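PDB 4A0S: octenoyl-CoA reductase/carboxylase from Streptomyces sp., which binds NADP and a medium-chain acyl-CoA and probably reductively carboxylates 2-octenoyl-CoA to supply a polyketide extender unit. Local coordinates for residues V249-S254 against L268-A273; A255-A260 against Q401-V406; R262-D267 against N437-L442. One frame throughout, in Å; residues are numbered along the deposited sequence.

Contact 1 of 3, residues V249-S254 against L268-A273; sequences VAVVSS and LVINRA. With NAP (NADP nicotinamide-adenine-dinucleotide phosphate), chain F.
Ala250 and Val252 on one strand and Ile270 on the other exchange backbone hydrogen bonds in parallel register, with Leu268 O and Arg272 N closing the two ends. The tightest is Ile270 N to Ala250 O, 2.6 Å. Around them the aliphatic side chains pack against one another. Val249 puts CG1 anti to its backbone N (chi1 -176°), which lays that methyl on Ile270 CD1 at 3.8 Å. Its other branch, CG2, meets Leu268 CD1. On the face that carries Ala250, Val252 CG2 touches Val269 CG1 at 3.7 Å. Val251 CG1, on the face of Ile270, lies against Arg272 CB, and the two side chains run at about a right angle.

Past the strand ends, polar groups take over. Ser253 OG donates to NAP O3X at 2.7 Å, and Ser253 N adds a weak bond to NAP O1X. Arg272 bends at chi3 (75°), and its guanidinium has NAP O2X over one face, with NH2 3.4 Å from that oxygen. Water 1 lies at the guanidinium edge, in plane; it accepts from Arg272 NH2 and donates to both Val251 O and NAP O2X. The positive charge probably steadies the 2'-phosphate, which distinguishes NADP from NAD. Asn271 OD1 caps its own helix by accepting from Ala273 N at 2.9 Å, while Asn271 ND2 reaches Ser253 O through water 2.

Strand 269-271 ends the parallel Rossmann sheet within this chain, and strand 247-252 pairs next with strand 223-226. Helix 255-263 covers the Ala250 and Val252 face; helix 285-303 packs on Val249 and Ile270.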
loop_
_atom_site.group_PDB
_atom_site.type_symbol
_atom_site.label_atom_id
_atom_site.label_comp_id
_atom_site.label_asym_id
_atom_site.label_seq_id
_atom_site.Cartn_x
_atom_site.Cartn_y
_atom_site.Cartn_z
ATOM N N VAL A 249 -17.688 16.471 -4.303
ATOM C CA VAL A 249 -18.834 17.185 -3.786
ATOM C C VAL A 249 -18.307 18.341 -2.949
ATOM O O VAL A 249 -17.662 18.148 -1.924
ATOM C CB VAL A 249 -19.814 16.283 -3.012
ATOM C CG1 VAL A 249 -21.026 17.073 -2.594
ATOM C CG2 VAL A 249 -20.257 15.121 -3.883
ATOM N N ALA A 250 -18.561 19.548 -3.434
ATOM C CA ALA A 250 -18.053 20.730 -2.794
ATOM C C ALA A 250 -18.966 21.089 -1.651
ATOM O O ALA A 250 -20.180 21.088 -1.803
ATOM C CB ALA A 250 -17.983 21.873 -3.798
ATOM N N VAL A 251 -18.377 21.403 -0.504
ATOM C CA VAL A 251 -19.122 22.039 0.562
ATOM C C VAL A 251 -18.649 23.470 0.633
ATOM O O VAL A 251 -17.464 23.735 0.833
ATOM C CB VAL A 251 -18.956 21.343 1.914
ATOM C CG1 VAL A 251 -19.938 21.934 2.926
ATOM C CG2 VAL A 251 -19.163 19.859 1.762
ATOM N N VAL A 252 -19.584 24.395 0.434
ATOM C CA VAL A 252 -19.271 25.815 0.490
ATOM C C VAL A 252 -20.255 26.498 1.433
ATOM O O VAL A 252 -21.325 25.957 1.729
ATOM C CB VAL A 252 -19.353 26.490 -0.907
ATOM C CG1 VAL A 252 -18.288 25.934 -1.845
ATOM C CG2 VAL A 252 -20.752 26.362 -1.506
ATOM N N SER A 253 -19.897 27.681 1.910
ATOM C CA SER A 253 -20.761 28.378 2.858
ATOM C C SER A 253 -21.573 29.484 2.206
ATOM O O SER A 253 -22.386 30.111 2.873
ATOM C CB SER A 253 -19.950 28.919 4.037
ATOM O OG SER A 253 -19.071 29.934 3.608
ATOM N N SER A 254 -21.377 29.714 0.904
ATOM C CA SER A 254 -22.076 30.804 0.220
ATOM C C SER A 254 -22.307 30.541 -1.257
ATOM O O SER A 254 -21.606 29.731 -1.882
ATOM C CB SER A 254 -21.308 32.123 0.378
ATOM O OG SER A 254 -20.126 32.124 -0.413
ATOM N N LEU A 268 -21.593 19.210 -8.165
ATOM C CA LEU A 268 -22.238 18.735 -6.954
ATOM C C LEU A 268 -21.765 19.597 -5.813
ATOM O O LEU A 268 -20.589 19.582 -5.431
ATOM C CB LEU A 268 -21.928 17.268 -6.680
ATOM C CG LEU A 268 -22.300 16.313 -7.814
ATOM C CD1 LEU A 268 -21.923 14.914 -7.391
ATOM C CD2 LEU A 268 -23.785 16.412 -8.195
ATOM N N VAL A 269 -22.695 20.388 -5.304
ATOM C CA VAL A 269 -22.372 21.380 -4.321
ATOM C C VAL A 269 -23.355 21.298 -3.183
ATOM O O VAL A 269 -24.567 21.174 -3.391
ATOM C CB VAL A 269 -22.403 22.790 -4.934
ATOM C CG1 VAL A 269 -21.910 23.806 -3.931
ATOM C CG2 VAL A 269 -21.562 22.810 -6.198
ATOM N N ILE A 270 -22.805 21.333 -1.977
ATOM C CA ILE A 270 -23.597 21.387 -0.760
ATOM C C ILE A 270 -23.300 22.718 -0.087
ATOM O O ILE A 270 -22.154 22.998 0.253
ATOM C CB ILE A 270 -23.263 20.214 0.208
ATOM C CG1 ILE A 270 -23.700 18.869 -0.379
ATOM C CG2 ILE A 270 -23.914 20.417 1.562
ATOM C CD1 ILE A 270 -23.209 17.646 0.422
ATOM N N ASN A 271 -24.321 23.552 0.085
ATOM C CA ASN A 271 -24.137 24.740 0.896
ATOM C C ASN A 271 -24.277 24.324 2.357
ATOM O O ASN A 271 -25.264 23.701 2.732
ATOM C CB ASN A 271 -25.139 25.834 0.525
ATOM C CG ASN A 271 -24.809 27.157 1.179
ATOM O OD1 ASN A 271 -24.699 27.247 2.410
ATOM N ND2 ASN A 271 -24.625 28.200 0.360
ATOM N N ARG A 272 -23.296 24.654 3.188
ATOM C CA ARG A 272 -23.347 24.195 4.572
ATOM C C ARG A 272 -24.448 24.822 5.439
ATOM O O ARG A 272 -24.712 24.344 6.530
ATOM C CB ARG A 272 -21.975 24.262 5.242
ATOM C CG ARG A 272 -21.448 25.664 5.472
ATOM C CD ARG A 272 -20.517 25.675 6.670
ATOM N NE ARG A 272 -19.231 25.077 6.356
ATOM C CZ ARG A 272 -18.237 24.927 7.229
ATOM N NH1 ARG A 272 -18.378 25.333 8.487
ATOM N NH2 ARG A 272 -17.089 24.382 6.839
ATOM N N ALA A 273 -25.097 25.877 4.947
ATOM C CA ALA A 273 -26.318 26.400 5.578
ATOM C C ALA A 273 -27.522 25.490 5.297
ATOM O O ALA A 273 -28.420 25.347 6.132
ATOM C CB ALA A 273 -26.598 27.798 5.093
HETATM P PA NAP F . -8.534 29.428 1.981
HETATM O O1A NAP F . -8.102 29.717 0.494
HETATM O O2A NAP F . -8.912 30.616 2.814
HETATM O O5B NAP F . -9.743 28.482 1.889
HETATM C C5B NAP F . -10.237 27.956 3.104
HETATM C C4B NAP F . -11.701 27.620 2.868
HETATM O O4B NAP F . -12.165 27.044 4.097
HETATM C C3B NAP F . -12.572 28.863 2.585
HETATM O O3B NAP F . -13.009 28.729 1.248
HETATM C C2B NAP F . -13.802 28.671 3.460
HETATM O O2B NAP F . -14.810 27.902 2.806
HETATM C C1B NAP F . -13.305 27.870 4.609
HETATM N N9A NAP F . -12.755 28.807 5.620
HETATM C C8A NAP F . -12.143 29.990 5.441
HETATM N N7A NAP F . -11.762 30.500 6.620
HETATM C C5A NAP F . -12.143 29.621 7.536
HETATM C C6A NAP F . -12.050 29.615 8.905
HETATM N N6A NAP F . -11.445 30.623 9.532
HETATM N N1A NAP F . -12.538 28.574 9.561
HETATM C C2A NAP F . -13.105 27.552 8.925
HETATM N N3A NAP F . -13.240 27.529 7.618
HETATM C C4A NAP F . -12.759 28.556 6.911
HETATM O O3 NAP F . -7.386 28.618 2.750
HETATM P PN NAP F . -6.677 27.305 2.153
HETATM O O1N NAP F . -5.411 27.905 1.447
HETATM O O2N NAP F . -7.593 26.415 1.354
HETATM O O5D NAP F . -6.228 26.664 3.544
HETATM C C5D NAP F . -7.283 26.113 4.326
HETATM C C4D NAP F . -6.616 25.547 5.547
HETATM O O4D NAP F . -5.639 24.561 5.062
HETATM C C3D NAP F . -5.798 26.581 6.324
HETATM O O3D NAP F . -6.040 26.223 7.700
HETATM C C2D NAP F . -4.366 26.303 5.923
HETATM O O2D NAP F . -3.436 26.677 6.966
HETATM C C1D NAP F . -4.443 24.790 5.859
HETATM N N1N NAP F . -3.462 24.373 4.885
HETATM C C2N NAP F . -2.606 23.360 5.260
HETATM C C3N NAP F . -1.693 22.972 4.320
HETATM C C7N NAP F . -0.765 21.895 4.730
HETATM O O7N NAP F . -0.884 21.305 5.808
HETATM N N7N NAP F . 0.184 21.695 3.856
HETATM C C4N NAP F . -1.620 23.556 3.052
HETATM C C5N NAP F . -2.483 24.564 2.658
HETATM C C6N NAP F . -3.423 24.972 3.591
HETATM P P2B NAP F . -16.275 27.997 3.465
HETATM O O1X NAP F . -17.083 27.409 2.178
HETATM O O2X NAP F . -16.407 26.993 4.719
HETATM O O3X NAP F . -16.399 29.477 3.736
HETATM O O HOH W 1 -17.063 24.270 3.922
HETATM O O HOH W 2 -25.199 30.465 1.929
#

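Contact 2 of 3, residues A255-A260 against Q401-V406; sequences AQKEAA and QTSRQV. With NAP (NADP nicotinamide-adenine-dinucleotide phosphate), chain F.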
loop_
_atom_site.group_PDB
_atom_site.type_symbol
_atom_site.label_atom_id
_atom_site.label_comp_id
_atom_site.label_asym_id
_atom_site.label_seq_id
_atom_site.Cartn_x
_atom_site.Cartn_y
_atom_site.Cartn_z
ATOM N N ALA A 255 -23.284 31.255 -1.813
ATOM C CA ALA A 255 -23.592 31.186 -3.241
ATOM C C ALA A 255 -22.414 31.633 -4.120
ATOM O O ALA A 255 -22.232 31.111 -5.212
ATOM C CB ALA A 255 -24.832 31.993 -3.549
ATOM N N GLN A 256 -21.627 32.597 -3.648
ATOM C CA GLN A 256 -20.450 33.056 -4.390
ATOM C C GLN A 256 -19.417 31.933 -4.436
ATOM O O GLN A 256 -18.804 31.668 -5.475
ATOM C CB GLN A 256 -19.833 34.324 -3.767
ATOM C CG GLN A 256 -20.718 35.607 -3.847
ATOM C CD GLN A 256 -21.753 35.714 -2.713
ATOM O OE1 GLN A 256 -22.249 34.704 -2.208
ATOM N NE2 GLN A 256 -22.078 36.952 -2.314
ATOM N N LYS A 257 -19.251 31.264 -3.305
ATOM C CA LYS A 257 -18.322 30.160 -3.210
ATOM C C LYS A 257 -18.819 28.967 -4.021
ATOM O O LYS A 257 -18.029 28.289 -4.672
ATOM C CB LYS A 257 -18.069 29.815 -1.750
ATOM C CG LYS A 257 -17.199 30.861 -1.064
ATOM C CD LYS A 257 -17.157 30.684 0.422
ATOM C CE LYS A 257 -16.099 31.589 1.015
ATOM N NZ LYS A 257 -16.114 31.519 2.487
ATOM N N GLU A 258 -20.126 28.718 -4.005
ATOM C CA GLU A 258 -20.688 27.731 -4.919
ATOM C C GLU A 258 -20.367 28.077 -6.375
ATOM O O GLU A 258 -19.968 27.215 -7.166
ATOM C CB GLU A 258 -22.197 27.601 -4.752
ATOM C CG GLU A 258 -22.823 26.836 -5.929
ATOM C CD GLU A 258 -24.198 26.316 -5.643
ATOM O OE1 GLU A 258 -24.768 26.696 -4.604
ATOM O OE2 GLU A 258 -24.702 25.529 -6.467
ATOM N N ALA A 259 -20.557 29.341 -6.736
ATOM C CA ALA A 259 -20.259 29.775 -8.092
ATOM C C ALA A 259 -18.800 29.457 -8.420
ATOM O O ALA A 259 -18.492 28.957 -9.507
ATOM C CB ALA A 259 -20.556 31.235 -8.250
ATOM N N ALA A 260 -17.913 29.731 -7.465
ATOM C CA ALA A 260 -16.484 29.452 -7.634
ATOM C C ALA A 260 -16.228 27.979 -7.925
ATOM O O ALA A 260 -15.540 27.637 -8.894
ATOM C CB ALA A 260 -15.726 29.893 -6.397
ATOM N N GLN A 401 -7.598 36.326 4.955
ATOM C CA GLN A 401 -8.006 36.291 6.356
ATOM C C GLN A 401 -9.514 36.436 6.533
ATOM O O GLN A 401 -10.119 35.728 7.329
ATOM C CB GLN A 401 -7.292 37.359 7.169
ATOM C CG GLN A 401 -7.630 37.248 8.652
ATOM C CD GLN A 401 -6.902 38.259 9.476
ATOM O OE1 GLN A 401 -6.627 39.350 9.019
ATOM N NE2 GLN A 401 -6.593 37.902 10.710
ATOM N N THR A 402 -10.111 37.358 5.786
ATOM C CA THR A 402 -11.525 37.663 5.953
ATOM C C THR A 402 -12.388 36.810 5.017
ATOM O O THR A 402 -13.576 37.054 4.867
ATOM C CB THR A 402 -11.791 39.156 5.743
ATOM O OG1 THR A 402 -11.277 39.531 4.468
ATOM C CG2 THR A 402 -11.084 39.979 6.815
ATOM N N SER A 403 -11.765 35.804 4.400
ATOM C CA SER A 403 -12.447 34.831 3.561
ATOM C C SER A 403 -13.246 35.506 2.445
ATOM O O SER A 403 -14.337 35.060 2.088
ATOM C CB SER A 403 -13.299 33.882 4.420
ATOM O OG SER A 403 -13.953 32.885 3.637
ATOM N N ARG A 404 -12.669 36.559 1.870
ATOM C CA ARG A 404 -13.332 37.314 0.822
ATOM C C ARG A 404 -12.935 36.830 -0.558
ATOM O O ARG A 404 -13.445 37.322 -1.565
ATOM C CB ARG A 404 -13.020 38.802 0.960
ATOM C CG ARG A 404 -13.743 39.483 2.129
ATOM C CD ARG A 404 -13.327 40.942 2.242
ATOM N NE ARG A 404 -13.722 41.728 1.077
ATOM C CZ ARG A 404 -14.958 42.153 0.842
ATOM N NH1 ARG A 404 -15.935 41.855 1.683
ATOM N NH2 ARG A 404 -15.227 42.863 -0.250
ATOM N N GLN A 405 -12.008 35.874 -0.597
ATOM C CA GLN A 405 -11.538 35.314 -1.845
ATOM C C GLN A 405 -12.117 33.926 -2.121
ATOM O O GLN A 405 -12.594 33.249 -1.231
ATOM C CB GLN A 405 -10.017 35.210 -1.801
ATOM C CG GLN A 405 -9.469 33.878 -1.313
ATOM C CD GLN A 405 -9.706 33.598 0.169
ATOM O OE1 GLN A 405 -10.324 34.380 0.889
ATOM N NE2 GLN A 405 -9.195 32.467 0.624
ATOM N N VAL A 406 -12.080 33.534 -3.379
ATOM C CA VAL A 406 -12.185 32.140 -3.720
ATOM C C VAL A 406 -10.875 31.819 -4.414
ATOM O O VAL A 406 -10.185 32.731 -4.906
ATOM C CB VAL A 406 -13.411 31.852 -4.611
ATOM C CG1 VAL A 406 -14.667 32.241 -3.866
ATOM C CG2 VAL A 406 -13.307 32.597 -5.962
HETATM P PA NAP F . -8.534 29.428 1.981
HETATM O O1A NAP F . -8.102 29.717 0.494
HETATM O O2A NAP F . -8.912 30.616 2.814
HETATM O O5B NAP F . -9.743 28.482 1.889
HETATM C C5B NAP F . -10.237 27.956 3.104
HETATM C C4B NAP F . -11.701 27.620 2.868
HETATM O O4B NAP F . -12.165 27.044 4.097
HETATM C C3B NAP F . -12.572 28.863 2.585
HETATM O O3B NAP F . -13.009 28.729 1.248
HETATM C C2B NAP F . -13.802 28.671 3.460
HETATM O O2B NAP F . -14.810 27.902 2.806
HETATM C C1B NAP F . -13.305 27.870 4.609
HETATM N N9A NAP F . -12.755 28.807 5.620
HETATM C C8A NAP F . -12.143 29.990 5.441
HETATM N N7A NAP F . -11.762 30.500 6.620
HETATM C C5A NAP F . -12.143 29.621 7.536
HETATM C C6A NAP F . -12.050 29.615 8.905
HETATM N N6A NAP F . -11.445 30.623 9.532
HETATM N N1A NAP F . -12.538 28.574 9.561
HETATM C C2A NAP F . -13.105 27.552 8.925
HETATM N N3A NAP F . -13.240 27.529 7.618
HETATM C C4A NAP F . -12.759 28.556 6.911
HETATM O O3 NAP F . -7.386 28.618 2.750
HETATM P PN NAP F . -6.677 27.305 2.153
HETATM O O1N NAP F . -5.411 27.905 1.447
HETATM O O2N NAP F . -7.593 26.415 1.354
HETATM O O5D NAP F . -6.228 26.664 3.544
HETATM C C5D NAP F . -7.283 26.113 4.326
HETATM C C4D NAP F . -6.616 25.547 5.547
HETATM O O4D NAP F . -5.639 24.561 5.062
HETATM C C3D NAP F . -5.798 26.581 6.324
HETATM O O3D NAP F . -6.040 26.223 7.700
HETATM C C2D NAP F . -4.366 26.303 5.923
HETATM O O2D NAP F . -3.436 26.677 6.966
HETATM C C1D NAP F . -4.443 24.790 5.859
HETATM N N1N NAP F . -3.462 24.373 4.885
HETATM C C2N NAP F . -2.606 23.360 5.260
HETATM C C3N NAP F . -1.693 22.972 4.320
HETATM C C7N NAP F . -0.765 21.895 4.730
HETATM O O7N NAP F . -0.884 21.305 5.808
HETATM N N7N NAP F . 0.184 21.695 3.856
HETATM C C4N NAP F . -1.620 23.556 3.052
HETATM C C5N NAP F . -2.483 24.564 2.658
HETATM C C6N NAP F . -3.423 24.972 3.591
HETATM P P2B NAP F . -16.275 27.997 3.465
HETATM O O1X NAP F . -17.083 27.409 2.178
HETATM O O2X NAP F . -16.407 26.993 4.719
HETATM O O3X NAP F . -16.399 29.477 3.736
#
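Ala260 points toward the irregular segment 401-406, and Lys257, one turn earlier on helix 255-263, reaches it with the end of its side chain. The backbones come nearest at Ala260 and Val406, whose CA atoms are 6.4 Å apart. Ser403 has positive phi (55°) and is the C-prime residue of the Schellman motif that ends helix 393-401. After Arg404 the chain is extended at Gln405 and Val406. At the near end, Ala260 CB sits against Val406 CB at 3.5 Å and also touches both valine methyls. Lys257 CG packs on Val406 CG1 at 4.0 Å. Beyond CG the lysine is fully extended, which carries NZ to the cofactor. There Lys257 NZ donates to Ser403 OG at 2.8 Å. It also meets NAP O3X, at a modelled distance so short that its exact value is doubtful. The Gln405 chain bends at chi2 (-69°), and its NE2 bonds NAP O2A at 2.9 Å and more weakly O1A. A methionine in place of Lys257 would probably leave the 2'-phosphate without this positive charge and Ser403 OG without its lysine donor. The arrangement is that of an NADP site in a medium-chain dehydrogenase/reductase fold: the Rossmann domain and a loop leading into strand 408-412 both hold the cofactor.

Contact 3 of 3, residues R262-D267 against N437-L442; sequences RALGCD and NPLRGL
Leu264 and Pro438 make the tightest side-chain contact: Leu264 CD2 lies 3.6 Å from Pro438 CG, at the ring's outer carbon. Pro438 CB also rests on the backbone, 3.5 Å from Ala263 O. Leu439 meets Leu264 at about a right angle. Its CD2 methyl comes to 4.0 Å from Leu264 CG. Ala263 CB points toward the other segment. It lies 3.7 Å from Pro438 O and reaches Leu442 CD1 at 4.1 Å, with Leu439 CD2 a little further off. No hydrogen bond crosses the contact. Most of it is apolar packing, with two carbonyl oxygens resting against carbons. It is buried at Leu264 and Leu439 and open to solvent at Ala263.

The backbone sets these groups in place. Helix 255-263 finishes in a Schellman motif, in which Gly265 has positive phi (84°) and its N bonds Arg262 O. Leu264 keeps CG anti to its carbonyl carbon (chi1 -60°); with chi2 at 166°, this turns the CD2 methyl to the proline. Segment 437-442 is folded by two turns that overlap. A type I turn from Asn437 to Arg440 has Pro438 and Leu439 at its corners. A type II turn follows from Leu439 to Leu442, with Gly441 at positive phi. Leu442 points toward the helix end, and Leu439 reaches it with its CD2 methyl.

Further out, Asn437 ND2 bonds Glu433 O and Glu195 OE2, and Arg440 makes a salt bridge to Asp434. The Arg440 guanidinium also has Asn437 CB against one face. Leu264 and Leu439 both touch Ser235 of helix 232-243. The arrangement is a Schellman-capped helix end meeting a type I turn that overlaps a type II turn: the C-terminal tail packs on the Rossmann beta-alpha-beta unit, beside strand 384-389.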
loop_
_atom_site.group_PDB
_atom_site.type_symbol
_atom_site.label_atom_id
_atom_site.label_comp_id
_atom_site.label_asym_id
_atom_site.label_seq_id
_atom_site.Cartn_x
_atom_site.Cartn_y
_atom_site.Cartn_z
ATOM N N ARG A 262 -18.368 25.760 -8.972
ATOM C CA ARG A 262 -19.006 25.332 -10.212
ATOM C C ARG A 262 -18.138 25.723 -11.386
ATOM O O ARG A 262 -18.023 24.977 -12.347
ATOM C CB ARG A 262 -20.402 25.923 -10.344
ATOM C CG ARG A 262 -21.335 25.354 -9.348
ATOM C CD ARG A 262 -22.752 25.780 -9.602
ATOM N NE ARG A 262 -23.607 25.010 -8.723
ATOM C CZ ARG A 262 -24.012 23.771 -8.977
ATOM N NH1 ARG A 262 -23.657 23.170 -10.103
ATOM N NH2 ARG A 262 -24.773 23.131 -8.097
ATOM N N ALA A 263 -17.489 26.886 -11.284
ATOM C CA ALA A 263 -16.589 27.366 -12.334
ATOM C C ALA A 263 -15.385 26.446 -12.508
ATOM O O ALA A 263 -14.765 26.411 -13.577
ATOM C CB ALA A 263 -16.139 28.798 -12.036
ATOM N N LEU A 264 -15.054 25.708 -11.447
ATOM C CA LEU A 264 -14.043 24.659 -11.503
ATOM C C LEU A 264 -14.632 23.317 -11.947
ATOM O O LEU A 264 -13.934 22.299 -11.984
ATOM C CB LEU A 264 -13.387 24.504 -10.133
ATOM C CG LEU A 264 -12.685 25.746 -9.579
ATOM C CD1 LEU A 264 -12.390 25.534 -8.105
ATOM C CD2 LEU A 264 -11.414 26.038 -10.318
ATOM N N GLY A 265 -15.915 23.300 -12.275
ATOM C CA GLY A 265 -16.528 22.080 -12.773
ATOM C C GLY A 265 -16.976 21.127 -11.687
ATOM O O GLY A 265 -17.288 19.954 -11.963
ATOM N N CYS A 266 -17.013 21.614 -10.448
ATOM C CA CYS A 266 -17.676 20.870 -9.392
ATOM C C CYS A 266 -19.155 21.201 -9.418
ATOM O O CYS A 266 -19.563 22.263 -8.922
ATOM C CB CYS A 266 -17.117 21.258 -8.037
ATOM S SG CYS A 266 -17.706 20.150 -6.777
ATOM N N ASP A 267 -19.965 20.319 -10.000
ATOM C CA ASP A 267 -21.384 20.620 -10.122
ATOM C C ASP A 267 -22.222 20.023 -9.005
ATOM O O ASP A 267 -23.424 20.302 -8.916
ATOM C CB ASP A 267 -21.935 20.203 -11.486
ATOM C CG ASP A 267 -22.141 18.729 -11.594
ATOM O OD1 ASP A 267 -21.151 17.990 -11.439
ATOM O OD2 ASP A 267 -23.304 18.314 -11.836
ATOM N N ASN A 437 -7.936 30.257 -16.215
ATOM C CA ASN A 437 -8.355 31.139 -15.131
ATOM C C ASN A 437 -9.829 31.027 -14.869
ATOM O O ASN A 437 -10.543 32.015 -15.033
ATOM C CB ASN A 437 -8.017 32.592 -15.457
ATOM C CG ASN A 437 -6.537 32.847 -15.460
ATOM O OD1 ASN A 437 -5.954 33.143 -14.421
ATOM N ND2 ASN A 437 -5.923 32.746 -16.625
ATOM N N PRO A 438 -10.293 29.830 -14.442
ATOM C CA PRO A 438 -11.706 29.612 -14.175
ATOM C C PRO A 438 -12.237 30.578 -13.129
ATOM O O PRO A 438 -13.406 30.965 -13.171
ATOM C CB PRO A 438 -11.744 28.182 -13.635
ATOM C CG PRO A 438 -10.351 27.898 -13.181
ATOM C CD PRO A 438 -9.497 28.623 -14.155
ATOM N N LEU A 439 -11.367 30.980 -12.208
ATOM C CA LEU A 439 -11.781 31.832 -11.102
ATOM C C LEU A 439 -11.545 33.318 -11.322
ATOM O O LEU A 439 -11.730 34.107 -10.397
ATOM C CB LEU A 439 -11.111 31.377 -9.807
ATOM C CG LEU A 439 -11.435 29.945 -9.366
ATOM C CD1 LEU A 439 -10.751 29.662 -8.053
ATOM C CD2 LEU A 439 -12.958 29.685 -9.261
ATOM N N ARG A 440 -11.184 33.711 -12.539
ATOM C CA ARG A 440 -10.861 35.108 -12.797
ATOM C C ARG A 440 -12.021 35.996 -12.343
ATOM O O ARG A 440 -13.180 35.736 -12.682
ATOM C CB ARG A 440 -10.596 35.350 -14.280
ATOM C CG ARG A 440 -10.083 36.741 -14.564
ATOM C CD ARG A 440 -10.415 37.211 -15.979
ATOM N NE ARG A 440 -10.103 36.215 -17.012
ATOM C CZ ARG A 440 -8.888 35.738 -17.288
ATOM N NH1 ARG A 440 -7.827 36.128 -16.592
ATOM N NH2 ARG A 440 -8.739 34.848 -18.262
ATOM N N GLY A 441 -11.702 37.009 -11.545
ATOM C CA GLY A 441 -12.698 38.021 -11.168
ATOM C C GLY A 441 -13.716 37.605 -10.115
ATOM O O GLY A 441 -14.507 38.435 -9.663
ATOM N N LEU A 442 -13.702 36.335 -9.714
ATOM C CA LEU A 442 -14.657 35.837 -8.717
ATOM C C LEU A 442 -14.198 36.158 -7.321
ATOM O O LEU A 442 -13.010 36.182 -7.054
ATOM C CB LEU A 442 -14.852 34.329 -8.837
ATOM C CG LEU A 442 -15.439 33.820 -10.158
ATOM C CD1 LEU A 442 -15.890 32.385 -9.975
ATOM C CD2 LEU A 442 -16.583 34.700 -10.644
#

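Overall arrangement
From the N terminus, strand 247-252 comes first, then helix 255-263 and strand 269-271. Contact 1 closes this short beta-alpha-beta loop. Contact 2 starts on the helix, inside that loop, and closes a much longer one at 401-406. Contact 3 starts at the helix end and closes the longest, at 437-442 in the C-terminal tail. All three cross one another, since their segments alternate along the chain. One helix thus joins the Rossmann sheet, the loop before strand 408-412 and the tail. Contacts 1 and 2 share the cofactor. Val252 packs on Lys257, Cys266 on Ala250, and Val406 on Leu442, which joins the three into one continuous patch.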